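Local coordinates for flagellar basal body protein (Helicobacter pylori, PDB 5NPY) that probably serves as a building block of the flagellar hook, the curved segment that joins the rotary motor to the filament, at residues E106-K111 and G171-P176; K94-I99 and L508-D513; N120-A125 and Y524-G529; L177-D182 and E500-I505. All coordinates share one frame; numbering follows the deposited sequence.

Interaction 1 of 4, residues E106-K111 and G171-P176; sequences EMTINK and GNTLSP
Asn172 meets Ile109 through both backbone and side chain: Asn172 O accepts from Ile109 N at 2.8 Å, while Asn172 ND2 donates to Ile109 O at 3.0 Å. Ile109 N and O are thus both bonded to Asn172. The second bond is bent, 143° at the hydrogen, and ND2 stands above the carbonyl plane. A chi1 of 76°, with CG lodged between backbone N and carbonyl carbon, brings the amide end toward Ile109. Leu174, which with Asn172 has the most surface buried here, forms an antiparallel hydrogen-bonded pair with Met107, Leu174 N reaching Met107 O at 2.6 Å, and its CD1 lies 4.2 Å from Met107 CE. On the other sheet face the hydroxyls Thr108 OG1 and Thr173 OG1 share a hydrogen bond of 3.0 Å. Strand 107-109 sits between 114-116 and 173-176, whose far edge pairs with 143-148; Met107 and Ile109 also pack on Leu508.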
loop_
_atom_site.group_PDB
_atom_site.type_symbol
_atom_site.label_atom_id
_atom_site.label_comp_id
_atom_site.label_asym_id
_atom_site.label_seq_id
_atom_site.Cartn_x
_atom_site.Cartn_y
_atom_site.Cartn_z
ATOM N N GLU A 106 -12.247 -36.283 -14.684
ATOM C CA GLU A 106 -12.793 -35.585 -13.526
ATOM C C GLU A 106 -13.798 -36.379 -12.672
ATOM O O GLU A 106 -14.505 -37.192 -13.155
ATOM C CB GLU A 106 -13.376 -34.229 -13.924
ATOM C CG GLU A 106 -14.720 -34.282 -14.618
ATOM C CD GLU A 106 -15.277 -32.916 -14.947
ATOM O OE1 GLU A 106 -14.578 -32.119 -15.575
ATOM O OE2 GLU A 106 -16.419 -32.652 -14.577
ATOM N N MET A 107 -13.874 -36.098 -11.389
ATOM C CA MET A 107 -14.798 -36.788 -10.510
ATOM C C MET A 107 -15.368 -35.759 -9.556
ATOM O O MET A 107 -14.643 -34.967 -8.998
ATOM C CB MET A 107 -14.073 -37.901 -9.742
ATOM C CG MET A 107 -14.947 -38.825 -8.905
ATOM S SD MET A 107 -14.081 -40.051 -7.881
ATOM C CE MET A 107 -12.428 -39.475 -7.983
ATOM N N THR A 108 -16.669 -35.776 -9.379
ATOM C CA THR A 108 -17.324 -34.840 -8.532
ATOM C C THR A 108 -17.929 -35.604 -7.411
ATOM O O THR A 108 -18.550 -36.594 -7.636
ATOM C CB THR A 108 -18.427 -34.116 -9.284
ATOM O OG1 THR A 108 -17.871 -33.389 -10.364
ATOM C CG2 THR A 108 -19.133 -33.167 -8.404
ATOM N N ILE A 109 -17.745 -35.139 -6.195
ATOM C CA ILE A 109 -18.262 -35.826 -5.047
ATOM C C ILE A 109 -19.299 -35.002 -4.340
ATOM O O ILE A 109 -19.003 -33.965 -3.832
ATOM C CB ILE A 109 -17.158 -36.104 -4.019
ATOM C CG1 ILE A 109 -15.848 -36.494 -4.665
ATOM C CG2 ILE A 109 -17.589 -37.163 -3.055
ATOM C CD1 ILE A 109 -15.845 -37.851 -5.279
ATOM N N ASN A 110 -20.510 -35.502 -4.260
ATOM C CA ASN A 110 -21.566 -34.786 -3.595
ATOM C C ASN A 110 -21.980 -35.509 -2.341
ATOM O O ASN A 110 -21.570 -36.607 -2.109
ATOM C CB ASN A 110 -22.737 -34.638 -4.532
ATOM C CG ASN A 110 -22.424 -33.749 -5.695
ATOM O OD1 ASN A 110 -22.244 -34.199 -6.796
ATOM N ND2 ASN A 110 -22.365 -32.473 -5.441
ATOM N N LYS A 111 -22.804 -34.893 -1.521
ATOM C CA LYS A 111 -23.216 -35.521 -0.283
ATOM C C LYS A 111 -24.005 -36.799 -0.488
ATOM O O LYS A 111 -23.875 -37.713 0.287
ATOM C CB LYS A 111 -23.971 -34.560 0.601
ATOM C CG LYS A 111 -25.226 -34.023 -0.022
ATOM C CD LYS A 111 -26.394 -34.093 0.936
ATOM C CE LYS A 111 -27.483 -33.103 0.560
ATOM N NZ LYS A 111 -28.391 -33.631 -0.486
ATOM N N GLY A 171 -13.429 -27.371 -2.705
ATOM C CA GLY A 171 -14.353 -27.826 -3.730
ATOM C C GLY A 171 -14.509 -29.331 -3.814
ATOM O O GLY A 171 -13.874 -30.073 -3.060
ATOM N N ASN A 172 -15.345 -29.801 -4.740
ATOM C CA ASN A 172 -15.746 -31.202 -4.763
ATOM C C ASN A 172 -15.494 -31.886 -6.101
ATOM O O ASN A 172 -15.985 -33.000 -6.308
ATOM C CB ASN A 172 -17.230 -31.342 -4.406
ATOM C CG ASN A 172 -18.146 -30.940 -5.555
ATOM O OD1 ASN A 172 -17.775 -30.147 -6.429
ATOM N ND2 ASN A 172 -19.355 -31.493 -5.559
ATOM N N THR A 173 -14.770 -31.260 -7.018
ATOM C CA THR A 173 -14.486 -31.856 -8.320
ATOM C C THR A 173 -12.989 -32.110 -8.440
ATOM O O THR A 173 -12.192 -31.164 -8.422
ATOM C CB THR A 173 -14.979 -30.962 -9.453
ATOM O OG1 THR A 173 -16.413 -30.938 -9.441
ATOM C CG2 THR A 173 -14.481 -31.477 -10.798
ATOM N N LEU A 174 -12.619 -33.382 -8.575
ATOM C CA LEU A 174 -11.230 -33.814 -8.618
ATOM C C LEU A 174 -10.827 -34.143 -10.047
ATOM O O LEU A 174 -11.629 -34.685 -10.813
ATOM C CB LEU A 174 -11.024 -35.039 -7.724
ATOM C CG LEU A 174 -11.636 -34.900 -6.331
ATOM C CD1 LEU A 174 -11.458 -36.190 -5.516
ATOM C CD2 LEU A 174 -11.050 -33.682 -5.593
ATOM N N SER A 175 -9.582 -33.835 -10.395
ATOM C CA SER A 175 -9.069 -34.105 -11.732
ATOM C C SER A 175 -7.582 -34.413 -11.616
ATOM O O SER A 175 -6.997 -34.292 -10.531
ATOM C CB SER A 175 -9.331 -32.917 -12.674
ATOM O OG SER A 175 -8.461 -31.828 -12.425
ATOM N N PRO A 176 -6.943 -34.849 -12.709
ATOM C CA PRO A 176 -5.499 -35.100 -12.655
ATOM C C PRO A 176 -4.715 -33.831 -12.375
ATOM O O PRO A 176 -4.997 -32.770 -12.937
ATOM C CB PRO A 176 -5.188 -35.648 -14.049
ATOM C CG PRO A 176 -6.435 -36.291 -14.461
ATOM C CD PRO A 176 -7.515 -35.379 -13.959
#

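Interaction 2 of 4, residues K94-I99 and L508-D513; sequences KGWFVI and LAFTND
Trp96 and Asp513 make the central polar contact. The indole NE1 donates to Asp513 OD2 at 2.8 Å, nearly straight at 167°; the oxygen lies in the ring plane, yet the N-H meets it from above the carboxylate plane, the two planes being 89° apart. The ring's CD1 side meets Phe510, whose CE1 comes within 3.6 Å of Trp96 CD1, with Trp96 CD1 at the edge of the phenyl ring. Trp96 chi1 of -53° sets CG beside its own backbone N, which leads the indole along 508-513 instead of away from it.

A single antiparallel hydrogen-bonded bridge anchors this arrangement: Leu508 N donates to Trp96 O at 3.0 Å, whereas the return bond from Trp96 N to Leu508 O is weak. Further out, a water accepts from Gly95 N and donates to Asp513 OD1 at 2.8 Å, tying the second carboxylate oxygen to the backbone. The same water lies about 3.3 Å above the indole plane, offset toward the rim. Beyond the bridge, Val98 and Leu508 pack methyl to methyl, their side chains crossing at about a right angle.

Around this, Tyr524 and Leu122 also touch Trp96. Strand 97-100 continues between 121-123 and 143-148, while Ala509, near the end of strand 499-509, bonds through its backbone to Ile543 of strand 543-544.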
loop_
_atom_site.group_PDB
_atom_site.type_symbol
_atom_site.label_atom_id
_atom_site.label_comp_id
_atom_site.label_asym_id
_atom_site.label_seq_id
_atom_site.Cartn_x
_atom_site.Cartn_y
_atom_site.Cartn_z
ATOM N N LYS A 94 -7.948 -42.879 8.093
ATOM C CA LYS A 94 -8.883 -43.587 7.231
ATOM C C LYS A 94 -9.082 -42.814 5.933
ATOM O O LYS A 94 -9.295 -41.598 5.955
ATOM C CB LYS A 94 -10.226 -43.788 7.934
ATOM C CG LYS A 94 -10.726 -45.236 7.921
ATOM C CD LYS A 94 -9.747 -46.159 8.653
ATOM C CE LYS A 94 -10.258 -47.587 8.749
ATOM N NZ LYS A 94 -9.170 -48.506 9.196
ATOM N N GLY A 95 -9.022 -43.525 4.807
ATOM C CA GLY A 95 -9.164 -42.883 3.513
ATOM C C GLY A 95 -8.189 -43.355 2.450
ATOM O O GLY A 95 -7.310 -44.186 2.710
ATOM N N TRP A 96 -8.335 -42.810 1.243
ATOM C CA TRP A 96 -7.653 -43.322 0.065
ATOM C C TRP A 96 -7.192 -42.182 -0.818
ATOM O O TRP A 96 -7.891 -41.176 -0.961
ATOM C CB TRP A 96 -8.570 -44.223 -0.761
ATOM C CG TRP A 96 -9.181 -45.317 0.040
ATOM C CD1 TRP A 96 -10.323 -45.261 0.788
ATOM C CD2 TRP A 96 -8.670 -46.635 0.187
ATOM N NE1 TRP A 96 -10.552 -46.470 1.391
ATOM C CE2 TRP A 96 -9.550 -47.331 1.037
ATOM C CE3 TRP A 96 -7.550 -47.298 -0.319
ATOM C CZ2 TRP A 96 -9.347 -48.655 1.385
ATOM C CZ3 TRP A 96 -7.352 -48.615 0.030
ATOM C CH2 TRP A 96 -8.245 -49.277 0.874
ATOM N N PHE A 97 -6.014 -42.355 -1.411
ATOM C CA PHE A 97 -5.666 -41.592 -2.596
ATOM C C PHE A 97 -6.622 -41.967 -3.719
ATOM O O PHE A 97 -7.203 -43.055 -3.725
ATOM C CB PHE A 97 -4.213 -41.864 -3.011
ATOM C CG PHE A 97 -3.191 -41.327 -2.035
ATOM C CD1 PHE A 97 -3.249 -40.013 -1.602
ATOM C CD2 PHE A 97 -2.187 -42.145 -1.537
ATOM C CE1 PHE A 97 -2.322 -39.517 -0.705
ATOM C CE2 PHE A 97 -1.252 -41.653 -0.634
ATOM C CZ PHE A 97 -1.322 -40.341 -0.215
ATOM N N VAL A 98 -6.801 -41.050 -4.667
ATOM C CA VAL A 98 -7.691 -41.258 -5.805
ATOM C C VAL A 98 -6.883 -41.160 -7.080
ATOM O O VAL A 98 -6.102 -40.217 -7.248
ATOM C CB VAL A 98 -8.825 -40.229 -5.854
ATOM C CG1 VAL A 98 -9.940 -40.787 -6.696
ATOM C CG2 VAL A 98 -9.256 -39.843 -4.453
ATOM N N ILE A 99 -7.082 -42.121 -7.979
ATOM C CA ILE A 99 -6.372 -42.177 -9.252
ATOM C C ILE A 99 -7.305 -42.701 -10.338
ATOM O O ILE A 99 -8.372 -43.251 -10.067
ATOM C CB ILE A 99 -5.117 -43.061 -9.191
ATOM C CG1 ILE A 99 -5.528 -44.515 -9.028
ATOM C CG2 ILE A 99 -4.184 -42.620 -8.063
ATOM C CD1 ILE A 99 -4.353 -45.413 -8.978
ATOM N N LEU A 508 -10.355 -39.562 -0.336
ATOM C CA LEU A 508 -11.741 -39.987 -0.199
ATOM C C LEU A 508 -11.819 -41.099 0.836
ATOM O O LEU A 508 -10.929 -41.952 0.914
ATOM C CB LEU A 508 -12.334 -40.470 -1.532
ATOM C CG LEU A 508 -12.413 -39.425 -2.649
ATOM C CD1 LEU A 508 -12.656 -40.102 -3.974
ATOM C CD2 LEU A 508 -13.510 -38.403 -2.366
ATOM N N ALA A 509 -12.882 -41.075 1.635
ATOM C CA ALA A 509 -13.122 -42.071 2.665
ATOM C C ALA A 509 -14.469 -42.741 2.429
ATOM O O ALA A 509 -15.273 -42.307 1.600
ATOM C CB ALA A 509 -13.073 -41.449 4.067
ATOM N N PHE A 510 -14.701 -43.813 3.178
ATOM C CA PHE A 510 -15.933 -44.574 3.090
ATOM C C PHE A 510 -16.300 -45.058 4.478
ATOM O O PHE A 510 -15.429 -45.272 5.323
ATOM C CB PHE A 510 -15.803 -45.776 2.158
ATOM C CG PHE A 510 -15.335 -45.429 0.779
ATOM C CD1 PHE A 510 -13.981 -45.304 0.502
ATOM C CD2 PHE A 510 -16.250 -45.243 -0.250
ATOM C CE1 PHE A 510 -13.552 -44.990 -0.775
ATOM C CE2 PHE A 510 -15.826 -44.931 -1.528
ATOM C CZ PHE A 510 -14.478 -44.800 -1.791
ATOM N N THR A 511 -17.600 -45.233 4.706
ATOM C CA THR A 511 -18.042 -45.802 5.970
ATOM C C THR A 511 -17.846 -47.312 6.031
ATOM O O THR A 511 -17.987 -47.895 7.113
ATOM C CB THR A 511 -19.515 -45.466 6.226
ATOM O OG1 THR A 511 -20.324 -45.994 5.160
ATOM C CG2 THR A 511 -19.713 -43.949 6.341
ATOM N N ASN A 512 -17.519 -47.957 4.908
ATOM C CA ASN A 512 -17.237 -49.394 4.918
ATOM C C ASN A 512 -16.197 -49.706 3.833
ATOM O O ASN A 512 -16.550 -50.031 2.697
ATOM C CB ASN A 512 -18.504 -50.205 4.713
ATOM C CG ASN A 512 -18.242 -51.685 4.815
ATOM O OD1 ASN A 512 -17.424 -52.104 5.630
ATOM N ND2 ASN A 512 -18.900 -52.484 3.973
ATOM N N ASP A 513 -14.915 -49.648 4.212
ATOM C CA ASP A 513 -13.846 -49.975 3.267
ATOM C C ASP A 513 -13.900 -51.433 2.826
ATOM O O ASP A 513 -13.430 -51.765 1.730
ATOM C CB ASP A 513 -12.474 -49.678 3.877
ATOM C CG ASP A 513 -12.162 -48.200 3.930
ATOM O OD1 ASP A 513 -11.511 -47.780 4.907
ATOM O OD2 ASP A 513 -12.567 -47.462 2.998
HETATM O O HOH W 1 -8.955 -46.764 4.606
#

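Interaction 3 of 4, residues N120-A125 and Y524-G529; sequences NFLTRA and YEMQEG
Tyr524 N donates to Leu122 O at 2.8 Å, the shorter of two backbone bonds that join strands 121-123 and 523-525. With the return bond from Leu122 N to Tyr524 O at 3.1 Å, it forms a single antiparallel hydrogen-bonded beta bridge, by which the two-stranded hairpin of 517-519 and 523-525 is attached to the D1 sheet region. Both bonds are close to straight, the return bond at 169°, but Leu122 N stands well above the carbonyl plane of Tyr524.

On one side of the bridge Phe121 and Glu525 run alongside each other, pointing the same way. Glu525 is extended beyond CG (chi2 -170°), which carries its carboxylate out along the edge of the Phe121 ring. Its CG is 3.7 Å from both Asn120 O and Phe121 CD1. On the other side Leu122 CD1 reaches Met526 CG at 4.4 Å, a looser apolar touch. Thr123 forms an ST turn, its OG1 accepting from Ala125 N at 2.8 Å, and also bonds to Asn522 O just ahead of the hairpin's second strand. At the Phe121 ring edge, near its plane, CE1 lies 3.1 Å from Glu525 OE1, with ring and carboxylate planes 35° apart.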
loop_
_atom_site.group_PDB
_atom_site.type_symbol
_atom_site.label_atom_id
_atom_site.label_comp_id
_atom_site.label_asym_id
_atom_site.label_seq_id
_atom_site.Cartn_x
_atom_site.Cartn_y
_atom_site.Cartn_z
ATOM N N ASN A 120 -12.199 -44.835 -11.918
ATOM C CA ASN A 120 -11.433 -44.248 -10.873
ATOM C C ASN A 120 -11.059 -45.325 -9.935
ATOM O O ASN A 120 -11.782 -46.254 -9.735
ATOM C CB ASN A 120 -12.253 -43.240 -10.130
ATOM C CG ASN A 120 -12.159 -41.910 -10.745
ATOM O OD1 ASN A 120 -13.119 -41.197 -10.824
ATOM N ND2 ASN A 120 -10.994 -41.588 -11.237
ATOM N N PHE A 121 -9.891 -45.213 -9.372
ATOM C CA PHE A 121 -9.449 -46.206 -8.461
ATOM C C PHE A 121 -9.040 -45.566 -7.171
ATOM O O PHE A 121 -8.869 -44.395 -7.082
ATOM C CB PHE A 121 -8.268 -46.944 -9.060
ATOM C CG PHE A 121 -8.568 -47.571 -10.370
ATOM C CD1 PHE A 121 -9.578 -48.478 -10.477
ATOM C CD2 PHE A 121 -7.876 -47.226 -11.481
ATOM C CE1 PHE A 121 -9.887 -49.045 -11.669
ATOM C CE2 PHE A 121 -8.168 -47.790 -12.684
ATOM C CZ PHE A 121 -9.183 -48.696 -12.784
ATOM N N LEU A 122 -8.915 -46.371 -6.156
ATOM C CA LEU A 122 -8.464 -45.912 -4.854
ATOM C C LEU A 122 -7.194 -46.659 -4.478
ATOM O O LEU A 122 -7.047 -47.836 -4.800
ATOM C CB LEU A 122 -9.548 -46.133 -3.803
ATOM C CG LEU A 122 -10.841 -45.453 -4.239
ATOM C CD1 LEU A 122 -11.996 -46.426 -4.121
ATOM C CD2 LEU A 122 -11.081 -44.185 -3.427
ATOM N N THR A 123 -6.277 -45.974 -3.802
ATOM C CA THR A 123 -5.017 -46.586 -3.408
ATOM C C THR A 123 -4.520 -45.900 -2.150
ATOM O O THR A 123 -4.862 -44.746 -1.883
ATOM C CB THR A 123 -3.943 -46.493 -4.518
ATOM O OG1 THR A 123 -2.713 -47.043 -4.049
ATOM C CG2 THR A 123 -3.689 -45.064 -4.918
ATOM N N ARG A 124 -3.716 -46.624 -1.373
ATOM C CA ARG A 124 -2.948 -46.015 -0.301
ATOM C C ARG A 124 -1.460 -45.953 -0.629
ATOM O O ARG A 124 -0.674 -45.480 0.199
ATOM C CB ARG A 124 -3.195 -46.760 1.020
ATOM C CG ARG A 124 -2.911 -45.918 2.274
ATOM C CD ARG A 124 -3.220 -46.665 3.576
ATOM N NE ARG A 124 -4.609 -46.508 3.987
ATOM C CZ ARG A 124 -5.026 -45.628 4.889
ATOM N NH1 ARG A 124 -4.165 -44.825 5.497
ATOM N NH2 ARG A 124 -6.313 -45.561 5.189
ATOM N N ALA A 125 -1.057 -46.386 -1.829
ATOM C CA ALA A 125 0.324 -46.235 -2.291
ATOM C C ALA A 125 0.570 -44.793 -2.725
ATOM O O ALA A 125 -0.108 -44.285 -3.626
ATOM C CB ALA A 125 0.614 -47.193 -3.446
ATOM N N TYR A 524 -8.096 -50.462 -5.154
ATOM C CA TYR A 524 -9.442 -50.894 -4.818
ATOM C C TYR A 524 -10.410 -50.130 -5.721
ATOM O O TYR A 524 -9.999 -49.270 -6.498
ATOM C CB TYR A 524 -9.729 -50.694 -3.320
ATOM C CG TYR A 524 -8.818 -51.518 -2.426
ATOM C CD1 TYR A 524 -7.471 -51.190 -2.266
ATOM C CD2 TYR A 524 -9.300 -52.631 -1.749
ATOM C CE1 TYR A 524 -6.638 -51.954 -1.460
ATOM C CE2 TYR A 524 -8.481 -53.386 -0.940
ATOM C CZ TYR A 524 -7.153 -53.051 -0.801
ATOM O OH TYR A 524 -6.341 -53.818 0.001
ATOM N N GLU A 525 -11.696 -50.459 -5.633
ATOM C CA GLU A 525 -12.692 -49.917 -6.546
ATOM C C GLU A 525 -14.053 -50.062 -5.890
ATOM O O GLU A 525 -14.260 -50.954 -5.067
ATOM C CB GLU A 525 -12.667 -50.649 -7.889
ATOM C CG GLU A 525 -12.800 -49.770 -9.090
ATOM C CD GLU A 525 -13.003 -50.581 -10.350
ATOM O OE1 GLU A 525 -12.849 -50.024 -11.455
ATOM O OE2 GLU A 525 -13.314 -51.789 -10.242
ATOM N N MET A 526 -14.973 -49.175 -6.247
ATOM C CA MET A 526 -16.340 -49.310 -5.771
ATOM C C MET A 526 -17.096 -50.346 -6.616
ATOM O O MET A 526 -16.702 -50.673 -7.741
ATOM C CB MET A 526 -17.040 -47.948 -5.797
ATOM C CG MET A 526 -16.274 -46.850 -5.040
ATOM S SD MET A 526 -16.947 -45.163 -5.183
ATOM C CE MET A 526 -16.491 -44.730 -6.875
ATOM N N GLN A 527 -18.189 -50.869 -6.049
ATOM C CA GLN A 527 -18.979 -51.934 -6.667
ATOM C C GLN A 527 -20.388 -51.909 -6.075
ATOM O O GLN A 527 -20.663 -51.170 -5.127
ATOM C CB GLN A 527 -18.312 -53.296 -6.456
ATOM C CG GLN A 527 -17.962 -53.559 -4.995
ATOM C CD GLN A 527 -17.293 -54.894 -4.775
ATOM O OE1 GLN A 527 -17.133 -55.684 -5.705
ATOM N NE2 GLN A 527 -16.890 -55.152 -3.538
ATOM N N GLU A 528 -21.282 -52.745 -6.632
ATOM C CA GLU A 528 -22.704 -52.759 -6.275
ATOM C C GLU A 528 -23.093 -54.050 -5.539
ATOM O O GLU A 528 -22.226 -54.787 -5.052
ATOM C CB GLU A 528 -23.547 -52.555 -7.537
ATOM C CG GLU A 528 -23.222 -51.295 -8.312
ATOM C CD GLU A 528 -22.311 -51.561 -9.492
ATOM O OE1 GLU A 528 -22.197 -50.671 -10.363
ATOM O OE2 GLU A 528 -21.717 -52.660 -9.550
ATOM N N GLY A 529 -24.398 -54.322 -5.470
ATOM C CA GLY A 529 -24.910 -55.511 -4.800
ATOM C C GLY A 529 -26.092 -56.191 -5.478
ATOM O O GLY A 529 -26.347 -57.385 -5.280
#

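Interaction 4 of 4, residues L177-D182 and E500-I505; sequences LQIPQD and EPVARI
Leu177 aims its side chain at strand 500-505, and its branches carry much of the contact. From CB, which points toward the strand, a chi1 of -55° places CG beside the backbone N, and the fork beyond it then straddles the methyl of Ala503: Leu177 CD1 is 4.0 Å from Ala503 CB, and Leu177 CD2 is 4.1 Å from that same atom. CD1 does more than its twin. It reaches Ile505 CD1 at 4.0 Å and lies 3.5 Å from Arg504 O, so one methyl touches three successive residues of the strand.

Two residues on, Ile179 repeats the approach at Val502, with Ile179 CD1 3.9 Å from Val502 CG2. Val502 and Ala503 both face Ile490 in a classic beta bulge, and both direct their CB atoms at 177-182, which explains how consecutive strand residues can meet the same segment. Ile490 of the adjoining strand 489-494 also touches Ile179 and Ile505. Arg504 turns the opposite way: its guanidinium bonds to Leu169 O and makes a cation-pi contact with Trp546.

No hydrogen bond crosses between the two segments, and Leu177 CA and Ala503 CA, the nearest pair, are 7.1 Å apart, too far for sheet pairing. Leu177 bonds through its backbone to Leu136 and Val144 instead, and Ile179 O to Arg130. The contact is therefore apolar and non-directional, holding by shape and burial and not by bond geometry.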
loop_
_atom_site.group_PDB
_atom_site.type_symbol
_atom_site.label_atom_id
_atom_site.label_comp_id
_atom_site.label_asym_id
_atom_site.label_seq_id
_atom_site.Cartn_x
_atom_site.Cartn_y
_atom_site.Cartn_z
ATOM N N LEU A 177 -3.722 -33.950 -11.495
ATOM C CA LEU A 177 -2.849 -32.835 -11.151
ATOM C C LEU A 177 -1.668 -32.774 -12.111
ATOM O O LEU A 177 -1.055 -33.798 -12.426
ATOM C CB LEU A 177 -2.351 -32.971 -9.711
ATOM C CG LEU A 177 -3.497 -33.103 -8.712
ATOM C CD1 LEU A 177 -2.977 -33.014 -7.278
ATOM C CD2 LEU A 177 -4.591 -32.054 -8.981
ATOM N N GLN A 178 -1.349 -31.567 -12.572
ATOM C CA GLN A 178 -0.253 -31.352 -13.517
ATOM C C GLN A 178 0.640 -30.231 -12.989
ATOM O O GLN A 178 0.316 -29.045 -13.113
ATOM C CB GLN A 178 -0.777 -31.026 -14.909
ATOM C CG GLN A 178 0.328 -30.922 -15.948
ATOM C CD GLN A 178 -0.132 -30.288 -17.248
ATOM O OE1 GLN A 178 -1.198 -29.669 -17.315
ATOM N NE2 GLN A 178 0.678 -30.438 -18.292
ATOM N N ILE A 179 1.766 -30.611 -12.402
ATOM C CA ILE A 179 2.734 -29.645 -11.903
ATOM C C ILE A 179 4.050 -29.894 -12.624
ATOM O O ILE A 179 4.859 -30.713 -12.163
ATOM C CB ILE A 179 2.895 -29.756 -10.381
ATOM C CG1 ILE A 179 1.539 -29.597 -9.690
ATOM C CG2 ILE A 179 3.897 -28.735 -9.864
ATOM C CD1 ILE A 179 1.577 -29.874 -8.213
ATOM N N PRO A 180 4.300 -29.235 -13.754
ATOM C CA PRO A 180 5.567 -29.438 -14.471
ATOM C C PRO A 180 6.763 -29.000 -13.635
ATOM O O PRO A 180 6.635 -28.397 -12.564
ATOM C CB PRO A 180 5.418 -28.576 -15.732
ATOM C CG PRO A 180 3.932 -28.316 -15.856
ATOM C CD PRO A 180 3.391 -28.318 -14.465
ATOM N N GLN A 181 7.955 -29.304 -14.159
ATOM C CA GLN A 181 9.207 -29.056 -13.447
ATOM C C GLN A 181 9.747 -27.648 -13.703
ATOM O O GLN A 181 9.904 -26.856 -12.769
ATOM C CB GLN A 181 10.247 -30.111 -13.838
ATOM C CG GLN A 181 11.576 -29.984 -13.100
ATOM C CD GLN A 181 12.504 -31.156 -13.345
ATOM O OE1 GLN A 181 12.471 -31.790 -14.408
ATOM N NE2 GLN A 181 13.340 -31.456 -12.358
ATOM N N ASP A 182 10.059 -27.333 -14.960
ATOM C CA ASP A 182 10.469 -25.977 -15.302
ATOM C C ASP A 182 9.269 -25.046 -15.217
ATOM O O ASP A 182 8.527 -24.885 -16.191
ATOM C CB ASP A 182 11.097 -25.924 -16.698
ATOM C CG ASP A 182 11.311 -24.495 -17.188
ATOM O OD1 ASP A 182 12.235 -23.821 -16.686
ATOM O OD2 ASP A 182 10.554 -24.045 -18.075
ATOM N N GLU A 500 2.438 -19.593 -3.529
ATOM C CA GLU A 500 1.013 -19.748 -3.764
ATOM C C GLU A 500 0.695 -21.226 -3.910
ATOM O O GLU A 500 1.424 -21.953 -4.591
ATOM C CB GLU A 500 0.543 -19.007 -5.028
ATOM C CG GLU A 500 0.933 -17.541 -5.077
ATOM C CD GLU A 500 0.248 -16.792 -6.204
ATOM O OE1 GLU A 500 -0.483 -17.427 -6.998
ATOM O OE2 GLU A 500 0.440 -15.562 -6.286
ATOM N N PRO A 501 -0.381 -21.692 -3.290
ATOM C CA PRO A 501 -0.832 -23.054 -3.556
ATOM C C PRO A 501 -1.268 -23.182 -5.007
ATOM O O PRO A 501 -1.662 -22.202 -5.642
ATOM C CB PRO A 501 -2.005 -23.232 -2.588
ATOM C CG PRO A 501 -2.500 -21.844 -2.351
ATOM C CD PRO A 501 -1.291 -20.969 -2.385
ATOM N N VAL A 502 -1.155 -24.401 -5.537
ATOM C CA VAL A 502 -1.598 -24.699 -6.898
ATOM C C VAL A 502 -2.550 -25.882 -6.977
ATOM O O VAL A 502 -3.274 -26.008 -7.976
ATOM C CB VAL A 502 -0.383 -24.933 -7.825
ATOM C CG1 VAL A 502 0.594 -23.770 -7.729
ATOM C CG2 VAL A 502 0.319 -26.245 -7.477
ATOM N N ALA A 503 -2.587 -26.769 -5.979
ATOM C CA ALA A 503 -3.391 -27.986 -6.020
ATOM C C ALA A 503 -3.499 -28.557 -4.612
ATOM O O ALA A 503 -2.894 -28.048 -3.663
ATOM C CB ALA A 503 -2.790 -29.022 -6.979
ATOM N N ARG A 504 -4.301 -29.618 -4.483
ATOM C CA ARG A 504 -4.241 -30.482 -3.310
ATOM C C ARG A 504 -4.515 -31.911 -3.736
ATOM O O ARG A 504 -5.201 -32.155 -4.731
ATOM C CB ARG A 504 -5.225 -30.080 -2.209
ATOM C CG ARG A 504 -6.668 -30.485 -2.452
ATOM C CD ARG A 504 -7.543 -29.894 -1.362
ATOM N NE ARG A 504 -7.190 -30.439 -0.048
ATOM C CZ ARG A 504 -7.504 -29.872 1.111
ATOM N NH1 ARG A 504 -8.163 -28.722 1.142
ATOM N NH2 ARG A 504 -7.143 -30.447 2.242
ATOM N N ILE A 505 -3.957 -32.850 -2.971
ATOM C CA ILE A 505 -4.112 -34.273 -3.258
ATOM C C ILE A 505 -5.524 -34.710 -2.896
ATOM O O ILE A 505 -6.007 -34.457 -1.784
ATOM C CB ILE A 505 -3.070 -35.096 -2.485
ATOM C CG1 ILE A 505 -1.653 -34.609 -2.794
ATOM C CG2 ILE A 505 -3.204 -36.584 -2.823
ATOM C CD1 ILE A 505 -1.199 -34.896 -4.209
#

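Overall arrangement
All four contacts lie toward one end of the elongated chain, 30 to 51 Å from its centre; interaction 1 lies wholly in the FlgE/F/G D1 sequence range, the others by their N-terminal segment. Interactions 2 and 3 are closest, centres about 8 Å apart, through neighbouring strands 97-100 and 121-123. Interactions 1 and 2, centres about 14 Å apart, adjoin through Ile109 and Leu508. Interactions 2 and 4 share strand 499-509, centres about 22 Å apart. Interaction 1 continues directly into 177-182 of interaction 4; the other three bring residues 94-182 against 500-529, consistent with a D1 domain assembled from chain on both sides of a long intervening part, as in other hook proteins.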